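Lovastatin nonaketide synthase, polyketide synthase component (Aspergillus terreus, PDB 7CPX) builds dihydromonacolin L, the polyketide precursor of lovastatin, from nine malonyl-CoA units using iterative condensation, methylation and reduction on a chain tethered to its acyl carrier domain. Local coordinates at residues Tyr1641-Gln1650 / Arg1668-Leu1679; Tyr798-Gln807 / Ser824-Ala835. The protein carries 2 engineered substitutions. All blocks are in the same frame, centred on the assembly; numbering follows the deposited sequence.

Interaction 1 of 2, residues Tyr1641-Gln1650 / Arg1668-Leu1679; sequences YPPLVVVGGQ and RPLQTYKRLVDL
V1646 is gripped twice by the neighbouring strand: its N donates to Q1671 O (2.9 Å) almost straight, at 171° at the hydrogen, and its O accepts from Y1673 N (2.9 Å). L1644 N to P1669 O, Q1671 N to L1644 O and G1648 N to Y1673 O (2.8 Å) extend the ladder of the parallel strands 1644-1647 and 1670-1673. Where the second strand ends, R1675 holds D1678 side-on, with NE on OD2 (3.0 Å) and NH2 on OD1 (2.8 Å); this salt bridge spans the first turn of the helix for which R1675 is the N-cap residue. Strand 1644-1647, helix 1652-1664 and strand 1670-1673 form a beta-alpha-beta unit at the edge of a larger sheet, whose parallel part is consistent with a Rossmann-like arrangement. Strand 1689-1693 bonds to the other edge of strand 1644-1647. On one face, V1645 sets CG1 at the edge of the Y1673 ring, near its plane and 3.5 Å from CE2. The same valine lies alongside Q1671, whose OE1 accepts from Y1673 OH well above the amide plane. V1647 has CG1 anti to the backbone N (chi1 -170°), which directs this methyl to the start of the helix at L1676, while CG2 meets L1679 CD2 across at about a right angle. On the opposite face, L1644 CD2 lies beside L1670 CD1 (3.4 Å), a methyl that also touches V1646 CG2; V1646 and L1670 are covered by helix 1652-1664. Farther out, R1668 bends at CG (chi2 -69°) and brings NH2 to 4.0 Å from Y1641 CE1. The tyrosine carbon lies over one guanidinium face, with the two planes inclined to each other.

Interaction 2 of 2, residues Tyr798-Gln807 / Ser824-Ala835; sequences YSSVDAENRQ and SPVLFSHAVQRA
S800 and A831 form the tight end of the contact: S800 CB rests against A831 CB (3.4 Å), which also touches the carbonyl O of S799. S800 O takes the N-H of L827 (2.8 Å) from above its carbonyl plane, joining the loop to the residue at the N-cap position of helix 828-838. The serine hydroxyl turns to V653 O, so its polar end is satisfied within the buried layer. Beside it, V801 and V826 meet through their CG2 methyls (3.8 Å), while S799 OG accepts from D802 N in an ST motif and is also hydrogen-bonded to Y817 OH. Y798 lays one face of its ring over A835, with the A835 CA 4.0 Å from the centroid in a CH-pi contact; its OH bonds to T838 farther along the helix. The loop leaves strand 797-798, an edge strand of the parallel sheet in the acyltransferase core. The helix packs on V652 of the adjoining strand 648-652, and F828 touches residues of the GxSxG turn, probably the nucleophile elbow as in related acyltransferases. Toward the partly exposed side, polar groups replace this close packing. R834, bent at CG and CD (chi2 -88°, chi3 -71°), curls back so that NE and NH2 both bond to Q807 OE1, at 2.7 and 2.9 Å, with amide and guanidinium nearly coplanar. Q807 NE2 makes weak bonds to S799 O and A803 O. E804 OE2 sits over one guanidinium face, 2.9 Å from R834 NH2, attracted by charge without an N-H aimed at it; Y798 CE2 faces the other. Outward, A803 CB meets L827 CD2, and H830 CD2 lies 3.6 Å from A803 O.

Overall arrangement
From the N terminus, the chain reaches interaction 2 first. It closes a loop of 16 intervening residues, including helix 815-820, within the malonyl-CoA:ACP transacylase domain, and ties the end of edge strand 797-798 to helix 828-838. Far along the chain, interaction 1 closes a loop of 17 residues, most of them in helix 1652-1664, and pairs two neighbouring strands at the rim of another sheet. The contacts follow in series, neither nested nor crossed. They lie on opposite sides of the chain's centre, with their own centres about 176 Å apart and their nearest atoms about 158 Å apart, and each belongs to a different alpha/beta part of the chain.

Interaction 1 of 2, residues Tyr1641-Gln1650 / Arg1668-Leu1679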
loop_
_atom_site.group_PDB
_atom_site.type_symbol
_atom_site.label_atom_id
_atom_site.label_comp_id
_atom_site.label_asym_id
_atom_site.label_seq_id
_atom_site.Cartn_x
_atom_site.Cartn_y
_atom_site.Cartn_z
ATOM N N TYR A 1641 90.389 -8.670 0.671
ATOM C CA TYR A 1641 91.170 -7.701 -0.085
ATOM C C TYR A 1641 91.084 -6.295 0.517
ATOM O O TYR A 1641 92.113 -5.651 0.712
ATOM C CB TYR A 1641 90.720 -7.686 -1.546
ATOM C CG TYR A 1641 91.185 -8.900 -2.320
ATOM C CD1 TYR A 1641 90.478 -10.094 -2.267
ATOM C CD2 TYR A 1641 92.335 -8.854 -3.093
ATOM C CE1 TYR A 1641 90.901 -11.207 -2.967
ATOM C CE2 TYR A 1641 92.767 -9.962 -3.798
ATOM C CZ TYR A 1641 92.046 -11.135 -3.732
ATOM O OH TYR A 1641 92.472 -12.242 -4.431
ATOM N N PRO A 1642 89.878 -5.813 0.812
ATOM C CA PRO A 1642 89.769 -4.524 1.487
ATOM C C PRO A 1642 90.419 -4.581 2.851
ATOM O O PRO A 1642 90.477 -5.649 3.488
ATOM C CB PRO A 1642 88.251 -4.302 1.587
ATOM C CG PRO A 1642 87.641 -5.633 1.384
ATOM C CD PRO A 1642 88.552 -6.343 0.447
ATOM N N PRO A 1643 90.936 -3.453 3.344
ATOM C CA PRO A 1643 91.635 -3.473 4.634
ATOM C C PRO A 1643 90.738 -3.995 5.745
ATOM O O PRO A 1643 89.539 -3.716 5.786
ATOM C CB PRO A 1643 92.011 -2.004 4.859
ATOM C CG PRO A 1643 91.984 -1.385 3.510
ATOM C CD PRO A 1643 90.914 -2.105 2.753
ATOM N N LEU A 1644 91.337 -4.760 6.654
ATOM C CA LEU A 1644 90.630 -5.345 7.784
ATOM C C LEU A 1644 91.160 -4.747 9.078
ATOM O O LEU A 1644 92.376 -4.664 9.281
ATOM C CB LEU A 1644 90.779 -6.867 7.797
ATOM C CG LEU A 1644 89.940 -7.588 8.856
ATOM C CD1 LEU A 1644 89.357 -8.873 8.294
ATOM C CD2 LEU A 1644 90.768 -7.878 10.098
ATOM N N VAL A 1645 90.243 -4.330 9.946
ATOM C CA VAL A 1645 90.581 -3.706 11.219
ATOM C C VAL A 1645 89.816 -4.430 12.316
ATOM O O VAL A 1645 88.582 -4.477 12.287
ATOM C CB VAL A 1645 90.244 -2.205 11.233
ATOM C CG1 VAL A 1645 90.716 -1.571 12.529
ATOM C CG2 VAL A 1645 90.858 -1.501 10.028
ATOM N N VAL A 1646 90.539 -4.980 13.283
ATOM C CA VAL A 1646 89.943 -5.683 14.412
ATOM C C VAL A 1646 89.984 -4.766 15.624
ATOM O O VAL A 1646 91.024 -4.164 15.923
ATOM C CB VAL A 1646 90.672 -7.006 14.698
ATOM C CG1 VAL A 1646 89.915 -7.800 15.747
ATOM C CG2 VAL A 1646 90.829 -7.811 13.422
ATOM N N VAL A 1647 88.851 -4.645 16.307
ATOM C CA VAL A 1647 88.714 -3.802 17.487
ATOM C C VAL A 1647 88.192 -4.664 18.626
ATOM O O VAL A 1647 87.213 -5.400 18.454
ATOM C CB VAL A 1647 87.776 -2.611 17.230
ATOM C CG1 VAL A 1647 87.837 -1.625 18.385
ATOM C CG2 VAL A 1647 88.129 -1.930 15.917
ATOM N N GLY A 1648 88.842 -4.569 19.786
ATOM C CA GLY A 1648 88.485 -5.355 20.950
ATOM C C GLY A 1648 89.639 -6.250 21.379
ATOM O O GLY A 1648 90.803 -5.840 21.356
ATOM N N GLY A 1649 89.300 -7.477 21.765
ATOM C CA GLY A 1649 90.304 -8.434 22.179
ATOM C C GLY A 1649 90.836 -8.240 23.579
ATOM O O GLY A 1649 91.855 -8.845 23.923
ATOM N N GLN A 1650 90.191 -7.405 24.396
ATOM C CA GLN A 1650 90.687 -7.169 25.748
ATOM C C GLN A 1650 90.426 -8.366 26.654
ATOM O O GLN A 1650 91.314 -8.791 27.402
ATOM C CB GLN A 1650 90.044 -5.908 26.325
ATOM C CG GLN A 1650 90.648 -5.444 27.639
ATOM C CD GLN A 1650 92.079 -4.970 27.488
ATOM O OE1 GLN A 1650 92.609 -4.899 26.378
ATOM N NE2 GLN A 1650 92.714 -4.642 28.607
ATOM N N ARG A 1668 95.650 -10.538 4.392
ATOM C CA ARG A 1668 94.936 -9.287 4.190
ATOM C C ARG A 1668 95.661 -8.192 4.952
ATOM O O ARG A 1668 96.335 -8.479 5.949
ATOM C CB ARG A 1668 93.482 -9.379 4.678
ATOM C CG ARG A 1668 92.642 -10.434 3.980
ATOM C CD ARG A 1668 92.371 -10.062 2.537
ATOM N NE ARG A 1668 91.450 -10.993 1.895
ATOM C CZ ARG A 1668 91.814 -12.092 1.248
ATOM N NH1 ARG A 1668 93.086 -12.444 1.138
ATOM N NH2 ARG A 1668 90.878 -12.858 0.695
ATOM N N PRO A 1669 95.549 -6.937 4.519
ATOM C CA PRO A 1669 96.016 -5.836 5.366
ATOM C C PRO A 1669 95.280 -5.855 6.695
ATOM O O PRO A 1669 94.069 -6.077 6.749
ATOM C CB PRO A 1669 95.686 -4.585 4.546
ATOM C CG PRO A 1669 95.592 -5.064 3.136
ATOM C CD PRO A 1669 95.056 -6.460 3.214
ATOM N N LEU A 1670 96.020 -5.620 7.777
ATOM C CA LEU A 1670 95.476 -5.798 9.113
ATOM C C LEU A 1670 95.831 -4.621 10.006
ATOM O O LEU A 1670 96.970 -4.144 10.008
ATOM C CB LEU A 1670 95.991 -7.096 9.751
ATOM C CG LEU A 1670 95.482 -7.385 11.165
ATOM C CD1 LEU A 1670 93.968 -7.516 11.176
ATOM C CD2 LEU A 1670 96.131 -8.640 11.721
ATOM N N GLN A 1671 94.838 -4.163 10.764
ATOM C CA GLN A 1671 95.037 -3.243 11.872
ATOM C C GLN A 1671 94.348 -3.820 13.098
ATOM O O GLN A 1671 93.359 -4.545 12.982
ATOM C CB GLN A 1671 94.482 -1.846 11.571
ATOM C CG GLN A 1671 95.148 -1.146 10.400
ATOM C CD GLN A 1671 94.617 0.259 10.189
ATOM O OE1 GLN A 1671 93.573 0.626 10.728
ATOM N NE2 GLN A 1671 95.338 1.053 9.407
ATOM N N THR A 1672 94.877 -3.502 14.277
ATOM C CA THR A 1672 94.329 -4.028 15.520
ATOM C C THR A 1672 94.304 -2.938 16.579
ATOM O O THR A 1672 95.249 -2.154 16.702
ATOM C CB THR A 1672 95.139 -5.225 16.028
ATOM O OG1 THR A 1672 96.510 -4.843 16.203
ATOM C CG2 THR A 1672 95.055 -6.376 15.042
ATOM N N TYR A 1673 93.213 -2.899 17.342
ATOM C CA TYR A 1673 93.052 -1.941 18.426
ATOM C C TYR A 1673 92.373 -2.633 19.596
ATOM O O TYR A 1673 91.385 -3.349 19.409
ATOM C CB TYR A 1673 92.236 -0.727 17.972
ATOM C CG TYR A 1673 92.831 -0.021 16.776
ATOM C CD1 TYR A 1673 93.777 0.980 16.937
ATOM C CD2 TYR A 1673 92.454 -0.363 15.486
ATOM C CE1 TYR A 1673 94.327 1.624 15.848
ATOM C CE2 TYR A 1673 92.998 0.275 14.391
ATOM C CZ TYR A 1673 93.933 1.268 14.577
ATOM O OH TYR A 1673 94.477 1.906 13.486
ATOM N N LYS A 1674 92.906 -2.416 20.800
ATOM C CA LYS A 1674 92.369 -3.092 21.976
ATOM C C LYS A 1674 90.941 -2.649 22.268
ATOM O O LYS A 1674 90.091 -3.471 22.632
ATOM C CB LYS A 1674 93.265 -2.826 23.186
ATOM C CG LYS A 1674 94.720 -3.215 22.983
ATOM C CD LYS A 1674 94.867 -4.695 22.673
ATOM C CE LYS A 1674 96.324 -5.093 22.539
ATOM N NZ LYS A 1674 96.476 -6.535 22.202
ATOM N N ARG A 1675 90.658 -1.358 22.119
ATOM C CA ARG A 1675 89.364 -0.801 22.483
ATOM C C ARG A 1675 88.905 0.165 21.402
ATOM O O ARG A 1675 89.705 0.683 20.619
ATOM C CB ARG A 1675 89.425 -0.079 23.836
ATOM C CG ARG A 1675 89.893 -0.957 24.986
ATOM C CD ARG A 1675 90.295 -0.124 26.192
ATOM N NE ARG A 1675 91.417 0.756 25.889
ATOM C CZ ARG A 1675 91.995 1.566 26.766
ATOM N NH1 ARG A 1675 91.586 1.632 28.022
ATOM N NH2 ARG A 1675 93.012 2.329 26.373
ATOM N N LEU A 1676 87.592 0.399 21.366
ATOM C CA LEU A 1676 87.043 1.358 20.415
ATOM C C LEU A 1676 87.531 2.771 20.712
ATOM O O LEU A 1676 87.716 3.571 19.786
ATOM C CB LEU A 1676 85.516 1.296 20.438
ATOM C CG LEU A 1676 84.778 2.151 19.407
ATOM C CD1 LEU A 1676 85.272 1.863 18.000
ATOM C CD2 LEU A 1676 83.278 1.928 19.495
ATOM N N VAL A 1677 87.743 3.096 21.989
ATOM C CA VAL A 1677 88.346 4.381 22.331
ATOM C C VAL A 1677 89.741 4.481 21.731
ATOM O O VAL A 1677 90.157 5.545 21.258
ATOM C CB VAL A 1677 88.370 4.576 23.859
ATOM C CG1 VAL A 1677 86.953 4.611 24.409
ATOM C CG2 VAL A 1677 89.185 3.478 24.536
ATOM N N ASP A 1678 90.487 3.373 21.739
ATOM C CA ASP A 1678 91.790 3.360 21.085
ATOM C C ASP A 1678 91.644 3.599 19.589
ATOM O O ASP A 1678 92.481 4.272 18.975
ATOM C CB ASP A 1678 92.500 2.033 21.352
ATOM C CG ASP A 1678 92.671 1.751 22.831
ATOM O OD1 ASP A 1678 92.793 2.718 23.612
ATOM O OD2 ASP A 1678 92.682 0.562 23.213
ATOM N N LEU A 1679 90.587 3.055 18.983
ATOM C CA LEU A 1679 90.320 3.338 17.577
ATOM C C LEU A 1679 90.095 4.828 17.362
ATOM O O LEU A 1679 90.600 5.407 16.393
ATOM C CB LEU A 1679 89.106 2.542 17.100
ATOM C CG LEU A 1679 88.797 2.634 15.604
ATOM C CD1 LEU A 1679 89.830 1.866 14.795
ATOM C CD2 LEU A 1679 87.394 2.128 15.311
#

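Interaction 2 of 2, residues Tyr798-Gln807 / Ser824-Ala835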
loop_
_atom_site.group_PDB
_atom_site.type_symbol
_atom_site.label_atom_id
_atom_site.label_comp_id
_atom_site.label_asym_id
_atom_site.label_seq_id
_atom_site.Cartn_x
_atom_site.Cartn_y
_atom_site.Cartn_z
ATOM N N TYR A 798 -67.259 23.464 -44.545
ATOM C CA TYR A 798 -68.558 22.911 -44.185
ATOM C C TYR A 798 -69.489 24.043 -43.782
ATOM O O TYR A 798 -69.183 24.801 -42.855
ATOM C CB TYR A 798 -68.426 21.899 -43.044
ATOM C CG TYR A 798 -67.526 20.730 -43.371
ATOM C CD1 TYR A 798 -66.152 20.817 -43.193
ATOM C CD2 TYR A 798 -68.049 19.542 -43.859
ATOM C CE1 TYR A 798 -65.326 19.752 -43.491
ATOM C CE2 TYR A 798 -67.231 18.472 -44.160
ATOM C CZ TYR A 798 -65.869 18.582 -43.973
ATOM O OH TYR A 798 -65.049 17.518 -44.272
ATOM N N SER A 799 -70.616 24.156 -44.477
ATOM C CA SER A 799 -71.630 25.131 -44.112
ATOM C C SER A 799 -72.388 24.681 -42.868
ATOM O O SER A 799 -72.470 23.489 -42.555
ATOM C CB SER A 799 -72.608 25.340 -45.268
ATOM O OG SER A 799 -73.675 26.190 -44.884
ATOM N N SER A 800 -72.946 25.658 -42.157
ATOM C CA SER A 800 -73.744 25.405 -40.963
ATOM C C SER A 800 -75.074 26.131 -41.087
ATOM O O SER A 800 -76.094 25.676 -40.558
ATOM C CB SER A 800 -73.002 25.860 -39.707
ATOM O OG SER A 800 -73.000 27.273 -39.598
ATOM N N VAL A 801 -75.066 27.270 -41.785
ATOM C CA VAL A 801 -76.314 27.947 -42.125
ATOM C C VAL A 801 -77.229 26.989 -42.872
ATOM O O VAL A 801 -78.417 26.854 -42.556
ATOM C CB VAL A 801 -76.019 29.213 -42.949
ATOM C CG1 VAL A 801 -77.211 29.594 -43.813
ATOM C CG2 VAL A 801 -75.627 30.360 -42.027
ATOM N N ASP A 802 -76.683 26.311 -43.875
ATOM C CA ASP A 802 -77.322 25.159 -44.493
ATOM C C ASP A 802 -76.744 23.914 -43.835
ATOM O O ASP A 802 -75.525 23.719 -43.832
ATOM C CB ASP A 802 -77.085 25.140 -46.002
ATOM C CG ASP A 802 -77.754 23.962 -46.679
ATOM O OD1 ASP A 802 -78.993 23.986 -46.831
ATOM O OD2 ASP A 802 -77.040 23.011 -47.058
ATOM N N ALA A 803 -77.619 23.078 -43.273
ATOM C CA ALA A 803 -77.163 22.028 -42.371
ATOM C C ALA A 803 -76.159 21.103 -43.052
ATOM O O ALA A 803 -75.041 20.911 -42.560
ATOM C CB ALA A 803 -78.366 21.234 -41.855
ATOM N N GLU A 804 -76.539 20.522 -44.183
ATOM C CA GLU A 804 -75.685 19.536 -44.840
ATOM C C GLU A 804 -75.483 19.792 -46.326
ATOM O O GLU A 804 -74.389 19.546 -46.841
ATOM C CB GLU A 804 -76.286 18.135 -44.630
ATOM C CG GLU A 804 -75.258 17.013 -44.581
ATOM C CD GLU A 804 -74.604 16.749 -45.924
ATOM O OE1 GLU A 804 -75.250 16.997 -46.963
ATOM O OE2 GLU A 804 -73.440 16.294 -45.938
ATOM N N ASN A 805 -76.508 20.281 -47.029
ATOM C CA ASN A 805 -76.479 20.262 -48.489
ATOM C C ASN A 805 -75.382 21.157 -49.053
ATOM O O ASN A 805 -74.706 20.779 -50.017
ATOM C CB ASN A 805 -77.842 20.675 -49.042
ATOM C CG ASN A 805 -78.940 19.696 -48.673
ATOM O OD1 ASN A 805 -79.966 20.078 -48.112
ATOM N ND2 ASN A 805 -78.725 18.422 -48.985
ATOM N N ARG A 806 -75.183 22.339 -48.473
ATOM C CA ARG A 806 -74.283 23.342 -49.044
ATOM C C ARG A 806 -72.911 23.319 -48.386
ATOM O O ARG A 806 -72.268 24.360 -48.225
ATOM C CB ARG A 806 -74.906 24.729 -48.944
ATOM C CG ARG A 806 -76.224 24.852 -49.691
ATOM C CD ARG A 806 -76.699 26.291 -49.763
ATOM N NE ARG A 806 -77.990 26.403 -50.431
ATOM C CZ ARG A 806 -78.158 26.407 -51.747
ATOM N NH1 ARG A 806 -77.133 26.294 -52.576
ATOM N NH2 ARG A 806 -79.387 26.520 -52.242
ATOM N N GLN A 807 -72.442 22.133 -47.996
ATOM C CA GLN A 807 -71.065 21.927 -47.565
ATOM C C GLN A 807 -70.160 21.564 -48.738
ATOM O O GLN A 807 -69.142 20.887 -48.555
ATOM C CB GLN A 807 -71.006 20.841 -46.491
ATOM C CG GLN A 807 -71.936 21.078 -45.312
ATOM C CD GLN A 807 -71.898 19.950 -44.301
ATOM O OE1 GLN A 807 -71.312 18.896 -44.550
ATOM N NE2 GLN A 807 -72.525 20.165 -43.151
ATOM N N SER A 824 -81.950 31.418 -42.627
ATOM C CA SER A 824 -82.055 30.061 -42.122
ATOM C C SER A 824 -81.395 29.936 -40.748
ATOM O O SER A 824 -80.438 30.654 -40.442
ATOM C CB SER A 824 -81.403 29.079 -43.090
ATOM O OG SER A 824 -82.022 29.131 -44.363
ATOM N N PRO A 825 -81.889 29.033 -39.900
ATOM C CA PRO A 825 -81.202 28.769 -38.631
ATOM C C PRO A 825 -79.836 28.144 -38.874
ATOM O O PRO A 825 -79.612 27.454 -39.870
ATOM C CB PRO A 825 -82.145 27.805 -37.906
ATOM C CG PRO A 825 -82.923 27.148 -38.991
ATOM C CD PRO A 825 -83.082 28.184 -40.064
ATOM N N VAL A 826 -78.920 28.392 -37.944
ATOM C CA VAL A 826 -77.530 27.973 -38.078
ATOM C C VAL A 826 -77.310 26.744 -37.208
ATOM O O VAL A 826 -77.469 26.802 -35.982
ATOM C CB VAL A 826 -76.564 29.103 -37.687
ATOM C CG1 VAL A 826 -75.125 28.683 -37.939
ATOM C CG2 VAL A 826 -76.893 30.379 -38.449
ATOM N N LEU A 827 -76.942 25.634 -37.840
ATOM C CA LEU A 827 -76.562 24.415 -37.126
ATOM C C LEU A 827 -75.041 24.337 -36.998
ATOM O O LEU A 827 -74.378 23.464 -37.559
ATOM C CB LEU A 827 -77.125 23.186 -37.835
ATOM C CG LEU A 827 -78.630 22.952 -37.680
ATOM C CD1 LEU A 827 -79.433 24.014 -38.419
ATOM C CD2 LEU A 827 -79.008 21.559 -38.161
ATOM N N PHE A 828 -74.494 25.287 -36.237
ATOM C CA PHE A 828 -73.049 25.355 -36.057
ATOM C C PHE A 828 -72.508 24.069 -35.446
ATOM O O PHE A 828 -71.434 23.590 -35.831
ATOM C CB PHE A 828 -72.696 26.559 -35.185
ATOM C CG PHE A 828 -71.250 26.621 -34.796
ATOM C CD1 PHE A 828 -70.303 27.105 -35.681
ATOM C CD2 PHE A 828 -70.838 26.201 -33.543
ATOM C CE1 PHE A 828 -68.972 27.164 -35.325
ATOM C CE2 PHE A 828 -69.509 26.259 -33.180
ATOM C CZ PHE A 828 -68.575 26.740 -34.072
ATOM N N SER A 829 -73.241 23.495 -34.491
ATOM C CA SER A 829 -72.800 22.249 -33.873
ATOM C C SER A 829 -72.696 21.134 -34.904
ATOM O O SER A 829 -71.735 20.357 -34.894
ATOM C CB SER A 829 -73.761 21.854 -32.754
ATOM O OG SER A 829 -73.302 20.701 -32.070
ATOM N N HIS A 830 -73.679 21.035 -35.801
ATOM C CA HIS A 830 -73.647 19.988 -36.817
ATOM C C HIS A 830 -72.470 20.173 -37.766
ATOM O O HIS A 830 -71.811 19.198 -38.147
ATOM C CB HIS A 830 -74.965 19.970 -37.591
ATOM C CG HIS A 830 -75.125 18.776 -38.480
ATOM N ND1 HIS A 830 -74.862 17.492 -38.055
ATOM C CD2 HIS A 830 -75.524 18.672 -39.769
ATOM C CE1 HIS A 830 -75.091 16.647 -39.045
ATOM N NE2 HIS A 830 -75.494 17.337 -40.096
ATOM N N ALA A 831 -72.195 21.417 -38.169
ATOM C CA ALA A 831 -71.061 21.668 -39.051
ATOM C C ALA A 831 -69.745 21.327 -38.365
ATOM O O ALA A 831 -68.842 20.752 -38.985
ATOM C CB ALA A 831 -71.064 23.126 -39.508
ATOM N N VAL A 832 -69.613 21.681 -37.084
ATOM C CA VAL A 832 -68.403 21.330 -36.345
ATOM C C VAL A 832 -68.260 19.818 -36.257
ATOM O O VAL A 832 -67.164 19.269 -36.425
ATOM C CB VAL A 832 -68.422 21.977 -34.947
ATOM C CG1 VAL A 832 -67.255 21.474 -34.112
ATOM C CG2 VAL A 832 -68.384 23.491 -35.062
ATOM N N GLN A 833 -69.365 19.122 -35.979
ATOM C CA GLN A 833 -69.337 17.665 -35.931
ATOM C C GLN A 833 -68.859 17.089 -37.256
ATOM O O GLN A 833 -68.001 16.201 -37.288
ATOM C CB GLN A 833 -70.729 17.137 -35.581
ATOM C CG GLN A 833 -70.917 15.642 -35.800
ATOM C CD GLN A 833 -72.278 15.157 -35.344
ATOM O OE1 GLN A 833 -73.123 15.949 -34.926
ATOM N NE2 GLN A 833 -72.499 13.851 -35.421
ATOM N N ARG A 834 -69.408 17.589 -38.364
ATOM C CA ARG A 834 -69.005 17.101 -39.678
ATOM C C ARG A 834 -67.519 17.340 -39.916
ATOM O O ARG A 834 -66.791 16.437 -40.348
ATOM C CB ARG A 834 -69.839 17.787 -40.760
ATOM C CG ARG A 834 -71.238 17.219 -40.919
ATOM C CD ARG A 834 -71.246 16.065 -41.904
ATOM N NE ARG A 834 -71.028 16.524 -43.271
ATOM C CZ ARG A 834 -70.696 15.736 -44.285
ATOM N NH1 ARG A 834 -70.513 14.436 -44.121
ATOM N NH2 ARG A 834 -70.539 16.268 -45.494
ATOM N N ALA A 835 -67.050 18.554 -39.625
ATOM C CA ALA A 835 -65.656 18.889 -39.892
ATOM C C ALA A 835 -64.709 18.033 -39.062
ATOM O O ALA A 835 -63.675 17.578 -39.562
ATOM C CB ALA A 835 -65.414 20.373 -39.622
#